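Local coordinates for ECF RNA polymerase sigma factor SigD (Mycobacterium tuberculosis, PDB 3VFZ), which probably directs RNA polymerase to specific promoters as an extracytoplasmic function sigma factor, the piece here being its domain 4, which binds the -35 promoter element, at residues L40-V45 against E51-A56. Residues are numbered along the deposited sequence; the frame is centred on the assembly and turned at random.
Sequences LILRVV and EETAAA
Thr53 meets both Leu42 and Arg43 on the facing helix, and its CA lies 6.5 Å from that of Leu42, near enough that a short beta-branched residue suits the place. Its OG1 stands beside the backbone N and opposite the carbonyl carbon (chi1 -69°), a position from which it hydrogen-bonds to the backbone O of Ser49, so this buried hydroxyl is satisfied by the residue just before its own helix. The same oxygen packs 3.3 Å from CD of Arg43 and 3.9 Å from CB of Leu42, without any hydrogen bond across the segments. The arginine crosses Thr53 at about a right angle: its long methylene chain packs on the threonine, then turns the guanidinium away, where NH1 bonds to the backbone O of Leu48 in the connection between the helices. Segments 40-45 and 51-56, from helices 34-46 and 50-57 of sigma-70 region 4, run roughly antiparallel (149°), their short axes 9.7 Å apart; the second helix opens the helix-turn-helix, assigned by similarity, that continues into helix 61-80. One turn beyond Thr53, the small methyl of Ala56 receives the branched end of Leu42, CB to CD1 4.2 Å, while Leu48 touches Leu42, Thr53 and Ala56 alike.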
loop_
_atom_site.group_PDB
_atom_site.type_symbol
_atom_site.label_atom_id
_atom_site.label_comp_id
_atom_site.label_asym_id
_atom_site.label_seq_id
_atom_site.Cartn_x
_atom_site.Cartn_y
_atom_site.Cartn_z
ATOM N N LEU A 40 1.627 -0.502 1.697
ATOM C CA LEU A 40 1.458 0.941 1.898
ATOM C C LEU A 40 1.644 1.325 3.359
ATOM O O LEU A 40 2.288 2.331 3.655
ATOM C CB LEU A 40 0.096 1.427 1.402
ATOM C CG LEU A 40 -0.137 1.398 -0.112
ATOM C CD1 LEU A 40 -1.418 2.169 -0.469
ATOM C CD2 LEU A 40 1.059 2.022 -0.831
ATOM N N ILE A 41 1.082 0.535 4.273
ATOM C CA ILE A 41 1.270 0.824 5.697
ATOM C C ILE A 41 2.756 0.790 6.077
ATOM O O ILE A 41 3.258 1.705 6.743
ATOM C CB ILE A 41 0.444 -0.100 6.590
ATOM C CG1 ILE A 41 -1.053 0.114 6.349
ATOM C CG2 ILE A 41 0.769 0.136 8.057
ATOM C CD1 ILE A 41 -1.917 -0.960 7.053
ATOM N N LEU A 42 3.456 -0.259 5.647
ATOM C CA LEU A 42 4.896 -0.407 5.907
ATOM C C LEU A 42 5.760 0.721 5.316
ATOM O O LEU A 42 6.632 1.281 6.009
ATOM C CB LEU A 42 5.382 -1.780 5.426
ATOM C CG LEU A 42 4.903 -2.984 6.265
ATOM C CD1 LEU A 42 5.444 -4.305 5.697
ATOM C CD2 LEU A 42 5.310 -2.846 7.744
ATOM N N ARG A 43 5.520 1.060 4.049
ATOM C CA ARG A 43 6.303 2.090 3.373
ATOM C C ARG A 43 5.997 3.484 3.905
ATOM O O ARG A 43 6.900 4.298 4.071
ATOM C CB ARG A 43 6.013 2.105 1.864
ATOM C CG ARG A 43 6.479 0.884 1.118
ATOM C CD ARG A 43 7.984 0.951 0.863
ATOM N NE ARG A 43 8.332 1.873 -0.221
ATOM C CZ ARG A 43 8.994 3.019 -0.064
ATOM N NH1 ARG A 43 9.388 3.419 1.144
ATOM N NH2 ARG A 43 9.259 3.776 -1.122
ATOM N N VAL A 44 4.718 3.778 4.106
ATOM C CA VAL A 44 4.295 5.168 4.307
ATOM C C VAL A 44 4.189 5.508 5.785
ATOM O O VAL A 44 4.794 6.465 6.240
ATOM C CB VAL A 44 2.971 5.466 3.609
ATOM C CG1 VAL A 44 2.486 6.868 3.983
ATOM C CG2 VAL A 44 3.143 5.337 2.087
ATOM N N VAL A 45 3.447 4.703 6.535
ATOM C CA VAL A 45 3.210 4.984 7.948
ATOM C C VAL A 45 4.396 4.606 8.804
ATOM O O VAL A 45 4.853 5.391 9.645
ATOM C CB VAL A 45 1.960 4.270 8.467
ATOM C CG1 VAL A 45 1.807 4.477 9.989
ATOM C CG2 VAL A 45 0.745 4.787 7.729
ATOM N N GLU A 51 13.148 -1.839 -0.107
ATOM C CA GLU A 51 13.945 -3.044 0.095
ATOM C C GLU A 51 13.591 -3.720 1.413
ATOM O O GLU A 51 13.472 -4.948 1.486
ATOM C CB GLU A 51 15.442 -2.717 0.065
ATOM C CG GLU A 51 15.881 -1.858 -1.119
ATOM C CD GLU A 51 15.796 -0.362 -0.835
ATOM O OE1 GLU A 51 14.970 0.329 -1.476
ATOM O OE2 GLU A 51 16.564 0.126 0.026
ATOM N N GLU A 52 13.436 -2.912 2.457
ATOM C CA GLU A 52 13.085 -3.424 3.776
ATOM C C GLU A 52 11.682 -4.017 3.769
ATOM O O GLU A 52 11.415 -5.026 4.429
ATOM C CB GLU A 52 13.197 -2.313 4.825
ATOM C CG GLU A 52 14.620 -1.792 5.013
ATOM C CD GLU A 52 14.698 -0.637 5.989
ATOM O OE1 GLU A 52 13.877 0.296 5.871
ATOM O OE2 GLU A 52 15.576 -0.668 6.878
ATOM N N THR A 53 10.790 -3.388 3.007
ATOM C CA THR A 53 9.423 -3.867 2.875
ATOM C C THR A 53 9.391 -5.227 2.182
ATOM O O THR A 53 8.723 -6.153 2.645
ATOM C CB THR A 53 8.565 -2.863 2.087
ATOM O OG1 THR A 53 8.388 -1.684 2.876
ATOM C CG2 THR A 53 7.209 -3.449 1.777
ATOM N N ALA A 54 10.119 -5.349 1.078
ATOM C CA ALA A 54 10.204 -6.620 0.368
ATOM C C ALA A 54 10.748 -7.718 1.288
ATOM O O ALA A 54 10.250 -8.845 1.284
ATOM C CB ALA A 54 11.074 -6.491 -0.879
ATOM N N ALA A 55 11.770 -7.390 2.070
ATOM C CA ALA A 55 12.304 -8.349 3.041
ATOM C C ALA A 55 11.236 -8.691 4.076
ATOM O O ALA A 55 11.064 -9.849 4.444
ATOM C CB ALA A 55 13.544 -7.793 3.718
ATOM N N ALA A 56 10.504 -7.680 4.536
ATOM C CA ALA A 56 9.519 -7.897 5.590
ATOM C C ALA A 56 8.389 -8.821 5.139
ATOM O O ALA A 56 7.928 -9.674 5.896
ATOM C CB ALA A 56 8.958 -6.569 6.093
#